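Local coordinates for ferritin like protein (Caulobacter vibrioides, PDB 3HL1) that is of unproven function but belongs to the ferritin-like family of helical proteins and probably binds metal, at residues 231-234 against 235-238; 237-240 against 241-245. All coordinates share one frame; numbering follows the deposited sequence.

Interaction 1: residues 231-234 against 235-238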
ATOM      1  N   TRP A 231       0.470  11.957 -12.460  1.00 67.75           N
ATOM      2  CA  TRP A 231      -0.834  12.187 -11.835  1.00 64.29           C
ATOM      3  C   TRP A 231      -0.972  11.422 -10.502  1.00 56.67           C
ATOM      4  O   TRP A 231      -0.986  10.183 -10.493  1.00 48.23           O
ATOM      5  CB  TRP A 231      -1.919  11.792 -12.833  1.00 67.90           C
ATOM      6  CG  TRP A 231      -3.218  12.499 -12.652  1.00 74.96           C
ATOM      7  CD1 TRP A 231      -3.452  13.652 -11.940  1.00 78.48           C
ATOM      8  CD2 TRP A 231      -4.470  12.126 -13.240  1.00 82.14           C
ATOM      9  NE1 TRP A 231      -4.778  13.993 -12.032  1.00 82.61           N
ATOM     10  CE2 TRP A 231      -5.426  13.078 -12.825  1.00 84.06           C
ATOM     11  CE3 TRP A 231      -4.881  11.070 -14.068  1.00 81.31           C
ATOM     12  CZ2 TRP A 231      -6.772  13.007 -13.211  1.00 78.43           C
ATOM     13  CZ3 TRP A 231      -6.220  11.004 -14.453  1.00 80.00           C
ATOM     14  CH2 TRP A 231      -7.146  11.967 -14.021  1.00 78.01           C
ATOM     15  N   PRO A 232      -1.051  12.162  -9.369  1.00 51.97           N
ATOM     16  CA  PRO A 232      -0.999  11.441  -8.082  1.00 49.57           C
ATOM     17  C   PRO A 232      -2.244  10.581  -7.824  1.00 45.06           C
ATOM     18  O   PRO A 232      -3.263  10.759  -8.478  1.00 38.70           O
ATOM     19  CB  PRO A 232      -0.826  12.560  -7.032  1.00 49.06           C
ATOM     20  CG  PRO A 232      -0.582  13.813  -7.814  1.00 53.13           C
ATOM     21  CD  PRO A 232      -1.173  13.616  -9.164  1.00 51.98           C
ATOM     22  N   HIS A 233      -2.122   9.615  -6.906  1.00 43.95           N
ATOM     23  CA  HIS A 233      -3.203   8.647  -6.648  1.00 42.93           C
ATOM     24  C   HIS A 233      -4.492   9.364  -6.178  1.00 41.39           C
ATOM     25  O   HIS A 233      -5.623   9.050  -6.614  1.00 39.22           O
ATOM     26  CB  HIS A 233      -2.767   7.626  -5.593  1.00 41.28           C
ATOM     27  CG  HIS A 233      -1.679   6.697  -6.048  1.00 38.04           C
ATOM     28  ND1 HIS A 233      -1.224   5.645  -5.269  1.00 37.02           N
ATOM     29  CD2 HIS A 233      -0.937   6.674  -7.186  1.00 37.15           C
ATOM     30  CE1 HIS A 233      -0.270   5.002  -5.917  1.00 35.78           C
ATOM     31  NE2 HIS A 233      -0.049   5.625  -7.069  1.00 35.78           N
ATOM     32  N   PHE A 234      -4.325  10.343  -5.291  1.00 40.73           N
ATOM     33  CA  PHE A 234      -5.488  11.067  -4.782  1.00 40.32           C
ATOM     34  C   PHE A 234      -6.268  11.670  -5.946  1.00 41.47           C
ATOM     35  O   PHE A 234      -7.471  11.424  -6.105  1.00 37.80           O
ATOM     36  CB  PHE A 234      -5.109  12.168  -3.797  1.00 38.35           C
ATOM     37  CG  PHE A 234      -6.304  12.874  -3.253  1.00 37.87           C
ATOM     38  CD1 PHE A 234      -7.195  12.201  -2.410  1.00 43.31           C
ATOM     39  CD2 PHE A 234      -6.597  14.172  -3.613  1.00 38.50           C
ATOM     40  CE1 PHE A 234      -8.326  12.816  -1.926  1.00 40.52           C
ATOM     41  CE2 PHE A 234      -7.724  14.783  -3.117  1.00 38.19           C
ATOM     42  CZ  PHE A 234      -8.592  14.103  -2.274  1.00 40.71           C
ATOM     43  N   GLN A 235      -5.576  12.438  -6.777  1.00 40.48           N
ATOM     44  CA  GLN A 235      -6.229  13.084  -7.911  1.00 42.15           C
ATOM     45  C   GLN A 235      -6.893  12.058  -8.851  1.00 39.41           C
ATOM     46  O   GLN A 235      -8.053  12.211  -9.221  1.00 41.02           O
ATOM     47  CB  GLN A 235      -5.217  13.976  -8.620  1.00 44.90           C
ATOM     48  CG  GLN A 235      -5.002  15.337  -7.905  1.00 55.70           C
ATOM     49  CD  GLN A 235      -3.784  15.391  -6.942  1.00 67.35           C
ATOM     50  OE1 GLN A 235      -3.595  14.525  -6.074  1.00 69.51           O
ATOM     51  NE2 GLN A 235      -2.973  16.450  -7.087  1.00 65.03           N
ATOM     52  N   ARG A 236      -6.173  11.000  -9.196  1.00 40.50           N
ATOM     53  CA  ARG A 236      -6.714   9.897 -10.006  1.00 42.19           C
ATOM     54  C   ARG A 236      -8.047   9.374  -9.481  1.00 40.34           C
ATOM     55  O   ARG A 236      -9.003   9.189 -10.234  1.00 41.45           O
ATOM     56  CB  ARG A 236      -5.766   8.681  -9.957  1.00 45.36           C
ATOM     57  CG  ARG A 236      -4.485   8.772 -10.729  1.00 55.86           C
ATOM     58  CD  ARG A 236      -3.712   7.485 -10.429  1.00 64.77           C
ATOM     59  NE  ARG A 236      -2.317   7.575 -10.825  1.00 66.08           N
ATOM     60  CZ  ARG A 236      -1.788   6.981 -11.884  1.00 72.12           C
ATOM     61  NH1 ARG A 236      -2.517   6.209 -12.685  1.00 74.79           N
ATOM     62  NH2 ARG A 236      -0.499   7.157 -12.135  1.00 79.30           N
ATOM     63  N   PHE A 237      -8.072   9.084  -8.174  1.00 37.67           N
ATOM     64  CA  PHE A 237      -9.224   8.478  -7.516  1.00 37.44           C
ATOM     65  C   PHE A 237     -10.367   9.458  -7.353  1.00 36.45           C
ATOM     66  O   PHE A 237     -11.505   9.077  -7.506  1.00 36.06           O
ATOM     67  CB  PHE A 237      -8.839   7.829  -6.161  1.00 34.85           C
ATOM     68  CG  PHE A 237      -7.757   6.727  -6.274  1.00 37.40           C
ATOM     69  CD1 PHE A 237      -7.562   6.013  -7.460  1.00 38.27           C
ATOM     70  CD2 PHE A 237      -6.943   6.404  -5.166  1.00 34.56           C
ATOM     71  CE1 PHE A 237      -6.580   5.023  -7.546  1.00 41.40           C
ATOM     72  CE2 PHE A 237      -5.965   5.438  -5.259  1.00 37.31           C
ATOM     73  CZ  PHE A 237      -5.783   4.734  -6.435  1.00 36.20           C
ATOM     74  N   ASP A 238     -10.054  10.722  -7.073  1.00 37.15           N
ATOM     75  CA  ASP A 238     -11.078  11.766  -7.031  1.00 39.14           C
ATOM     76  C   ASP A 238     -11.708  11.944  -8.423  1.00 37.16           C
ATOM     77  O   ASP A 238     -12.897  12.164  -8.555  1.00 37.29           O
ATOM     78  CB  ASP A 238     -10.470  13.054  -6.496  1.00 41.66           C
ATOM     79  CG  ASP A 238     -11.514  14.127  -6.218  1.00 50.31           C
ATOM     80  OD1 ASP A 238     -12.506  13.850  -5.501  1.00 44.45           O
ATOM     81  OD2 ASP A 238     -11.325  15.243  -6.740  1.00 58.09           O
TER
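Arg236 reaches back along its own helix to the carbonyl of Trp231, and its NE donates to Trp231 O at 2.9 Å. The bond is bent, with an N-H...O angle of 131°, and the oxygen lies 33° out of the guanidinium plane. With CG beside the backbone N (chi1 -73°) and the chain extended from CG to NE, the arginine runs back past the start of the helix. The indole of Trp231 covers this first turn from outside: Arg236 N sits over one ring face near the rim, while Trp231 NE1 comes within 3.4 Å of Gln235 CB. Gln235 bends at chi2 and lays its amide against the Pro232 ring, OE1 lying 3.5 Å from Pro232 CB and also in plane at the edge of the Phe234 ring. This buried OE1 has no polar partner in the model; across this contact the amide meets only the carbons of Pro232 and Phe234. Pro232 is the N-cap residue of helix 233-242, and the regular i to i+4 pattern opens with Arg236 N to Pro232 O at 3.0 Å, followed by Phe237 N to His233 O and Asp238 N to Phe234 O. Over one face of the Phe237 ring stands His233 O, 3.2 Å from CG, while the ring's CE2 touches His233 CB. Farther out, His233 is fixed by Gln53 through NE2 and by Glu122 through ND1, next to a bound unidentified ligand. Tyr29 meets Phe237 edge-to-face, and a weak hydrogen bond joins Arg236 NH1 to Leu46 O.

Interaction 2: residues 237-240 against 241-245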
ATOM      1  N   PHE A 237      -8.072   9.084  -8.174  1.00 37.67           N
ATOM      2  CA  PHE A 237      -9.224   8.478  -7.516  1.00 37.44           C
ATOM      3  C   PHE A 237     -10.367   9.458  -7.353  1.00 36.45           C
ATOM      4  O   PHE A 237     -11.505   9.077  -7.506  1.00 36.06           O
ATOM      5  CB  PHE A 237      -8.839   7.829  -6.161  1.00 34.85           C
ATOM      6  CG  PHE A 237      -7.757   6.727  -6.274  1.00 37.40           C
ATOM      7  CD1 PHE A 237      -7.562   6.013  -7.460  1.00 38.27           C
ATOM      8  CD2 PHE A 237      -6.943   6.404  -5.166  1.00 34.56           C
ATOM      9  CE1 PHE A 237      -6.580   5.023  -7.546  1.00 41.40           C
ATOM     10  CE2 PHE A 237      -5.965   5.438  -5.259  1.00 37.31           C
ATOM     11  CZ  PHE A 237      -5.783   4.734  -6.435  1.00 36.20           C
ATOM     12  N   ASP A 238     -10.054  10.722  -7.073  1.00 37.15           N
ATOM     13  CA  ASP A 238     -11.078  11.766  -7.031  1.00 39.14           C
ATOM     14  C   ASP A 238     -11.708  11.944  -8.423  1.00 37.16           C
ATOM     15  O   ASP A 238     -12.897  12.164  -8.555  1.00 37.29           O
ATOM     16  CB  ASP A 238     -10.470  13.054  -6.496  1.00 41.66           C
ATOM     17  CG  ASP A 238     -11.514  14.127  -6.218  1.00 50.31           C
ATOM     18  OD1 ASP A 238     -12.506  13.850  -5.501  1.00 44.45           O
ATOM     19  OD2 ASP A 238     -11.325  15.243  -6.740  1.00 58.09           O
ATOM     20  N   PHE A 239     -10.902  11.806  -9.466  1.00 36.84           N
ATOM     21  CA  PHE A 239     -11.405  11.825 -10.834  1.00 39.36           C
ATOM     22  C   PHE A 239     -12.452  10.740 -11.060  1.00 38.88           C
ATOM     23  O   PHE A 239     -13.540  11.009 -11.564  1.00 37.60           O
ATOM     24  CB  PHE A 239     -10.251  11.664 -11.815  1.00 39.09           C
ATOM     25  CG  PHE A 239     -10.687  11.560 -13.244  1.00 40.95           C
ATOM     26  CD1 PHE A 239     -10.897  12.719 -14.010  1.00 49.77           C
ATOM     27  CD2 PHE A 239     -10.855  10.319 -13.841  1.00 47.11           C
ATOM     28  CE1 PHE A 239     -11.302  12.635 -15.359  1.00 48.42           C
ATOM     29  CE2 PHE A 239     -11.264  10.224 -15.180  1.00 49.70           C
ATOM     30  CZ  PHE A 239     -11.473  11.396 -15.941  1.00 43.92           C
ATOM     31  N   ILE A 240     -12.132   9.515 -10.645  1.00 37.97           N
ATOM     32  CA  ILE A 240     -13.042   8.391 -10.808  1.00 38.32           C
ATOM     33  C   ILE A 240     -14.300   8.649 -10.002  1.00 39.06           C
ATOM     34  O   ILE A 240     -15.402   8.416 -10.492  1.00 40.10           O
ATOM     35  CB  ILE A 240     -12.394   7.031 -10.388  1.00 35.30           C
ATOM     36  CG1 ILE A 240     -11.243   6.668 -11.339  1.00 36.88           C
ATOM     37  CG2 ILE A 240     -13.428   5.913 -10.365  1.00 38.24           C
ATOM     38  CD1 ILE A 240     -10.281   5.587 -10.799  1.00 34.95           C
ATOM     39  N   ARG A 241     -14.132   9.148  -8.776  1.00 38.41           N
ATOM     40  CA  ARG A 241     -15.273   9.421  -7.888  1.00 38.49           C
ATOM     41  C   ARG A 241     -16.303  10.354  -8.531  1.00 41.53           C
ATOM     42  O   ARG A 241     -17.508  10.202  -8.303  1.00 40.78           O
ATOM     43  CB  ARG A 241     -14.800  10.030  -6.568  1.00 34.48           C
ATOM     44  CG  ARG A 241     -15.866  10.137  -5.481  1.00 35.92           C
ATOM     45  CD  ARG A 241     -15.241  10.807  -4.250  1.00 39.58           C
ATOM     46  NE  ARG A 241     -14.801  12.189  -4.541  1.00 51.44           N
ATOM     47  CZ  ARG A 241     -15.518  13.309  -4.323  1.00 52.12           C
ATOM     48  NH1 ARG A 241     -16.734  13.265  -3.776  1.00 42.95           N
ATOM     49  NH2 ARG A 241     -15.014  14.507  -4.632  1.00 50.06           N
ATOM     50  N   ARG A 242     -15.798  11.292  -9.337  1.00 45.50           N
ATOM     51  CA  ARG A 242     -16.597  12.324 -10.013  1.00 47.04           C
ATOM     52  C   ARG A 242     -17.175  11.956 -11.373  1.00 47.94           C
ATOM     53  O   ARG A 242     -17.985  12.704 -11.880  1.00 48.51           O
ATOM     54  CB  ARG A 242     -15.765  13.590 -10.190  1.00 47.70           C
ATOM     55  CG  ARG A 242     -15.338  14.239  -8.895  1.00 53.26           C
ATOM     56  CD  ARG A 242     -14.302  15.330  -9.175  1.00 63.37           C
ATOM     57  NE  ARG A 242     -13.809  15.955  -7.950  1.00 65.75           N
ATOM     58  CZ  ARG A 242     -14.482  16.854  -7.227  1.00 68.26           C
ATOM     59  NH1 ARG A 242     -15.686  17.285  -7.601  1.00 69.07           N
ATOM     60  NH2 ARG A 242     -13.930  17.347  -6.120  1.00 68.33           N
HETATM   61  N   MSE A 243     -16.799  10.823 -11.954  1.00 47.81           N
HETATM   62  CA  MSE A 243     -17.296  10.453 -13.281  1.00 48.87           C
HETATM   63  C   MSE A 243     -18.795  10.228 -13.335  1.00 48.74           C
HETATM   64  O   MSE A 243     -19.368   9.670 -12.398  1.00 47.65           O
HETATM   65  CB  MSE A 243     -16.665   9.164 -13.756  1.00 48.67           C
HETATM   66  CG  MSE A 243     -15.200   9.266 -14.015  1.00 51.20           C
HETATM   67 SE   MSE A 243     -14.476   7.492 -14.491  0.75 47.89          SE
HETATM   68  CE  MSE A 243     -15.726   6.337 -13.627  1.00 46.74           C
ATOM     69  N   PRO A 244     -19.433  10.637 -14.457  1.00 50.77           N
ATOM     70  CA  PRO A 244     -20.861  10.327 -14.645  1.00 50.75           C
ATOM     71  C   PRO A 244     -21.162   8.841 -14.921  1.00 51.35           C
ATOM     72  O   PRO A 244     -22.187   8.325 -14.463  1.00 53.42           O
ATOM     73  CB  PRO A 244     -21.271  11.194 -15.850  1.00 50.38           C
ATOM     74  CG  PRO A 244     -20.031  11.804 -16.388  1.00 48.03           C
ATOM     75  CD  PRO A 244     -18.868  11.438 -15.567  1.00 49.73           C
ATOM     76  N   ASN A 245     -20.293   8.160 -15.658  1.00 49.86           N
ATOM     77  CA  ASN A 245     -20.626   6.798 -16.113  1.00 54.02           C
ATOM     78  C   ASN A 245     -19.588   5.747 -15.739  1.00 52.54           C
ATOM     79  O   ASN A 245     -18.559   5.596 -16.414  1.00 55.35           O
ATOM     80  CB  ASN A 245     -20.838   6.790 -17.626  1.00 53.46           C
ATOM     81  CG  ASN A 245     -21.928   7.750 -18.055  1.00 60.88           C
ATOM     82  OD1 ASN A 245     -23.122   7.507 -17.823  1.00 58.45           O
ATOM     83  ND2 ASN A 245     -21.516   8.875 -18.655  1.00 58.57           N
TER
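Two arginines share the carboxylate of Asp238, each taking a different oxygen, in a salt-bridge network three and four residues along the helix. Arg241 grips OD1 side-on with two nitrogens: its NH2 lies 2.7 Å from Asp238 OD1 on the syn lone pair, and its NE, at 3.0 Å, meets the same oxygen nearly along the C-O axis. The two planes are only 15° apart, with the arginine bent at chi3 (63°) to bring NE and NH2 round to the same oxygen. Arg242 stays extended from CG to NE; its guanidinium plane stands at 90° to the carboxylate, and Arg242 NE comes to Asp238 OD2 from above the carboxylate plane, at 2.9 Å in an almost straight bond, with a weak second one from NH2. Arg241 NH2 also lies over a face of the Arg242 guanidinium, and the shared carboxylate would be expected to offset the closeness of the two positive groups. Backbone bonds record the last turn of helix 233-242 in this ferritin-like fold. Arg241 N to Phe237 O and Arg242 N to Asp238 O keep the i to i+4 spacing, though Arg242 N also makes a weak bond to Phe239 O, whereas Met243 N closes on Ile240 O at 3.1 Å, an i to i+3 bond whose donor stands above the carbonyl plane. Apolar contacts gather at Met243, a selenomethionine. Its CG is 4.2 Å from Phe239 CE2, and its SE makes an oblique Met-aromatic contact 5.2 Å from the Phe239 ring centroid; CE folds back to within 4.0 Å of Ile240 CG2. Leu46 touches both Phe239 and Ile240, Pro43 of helix 42-67 meets Met243, and Arg241 rests on Val115 and Asn116 of helix 112-121.

How the interactions relate
Followed from its N terminus, the stretch 231-245 enters helix 233-242 through interaction 1 and leaves it through interaction 2. Neither closes a long loop; the two overlap end to end, sharing Phe237 and Asp238, with centres about 10 Å apart. Asp238 links them directly: its backbone N-H belongs to the first turns, its carboxylate to the arginines of the last. A second link is made by aromatic rings, as Phe239 packs edge-to-face with Trp231, Trp231 CH2 coming 3.6 Å from Phe239 CG. Both contacts seat the helix on helix 42-67, and Phe237 and Arg241 join it to helix 112-121.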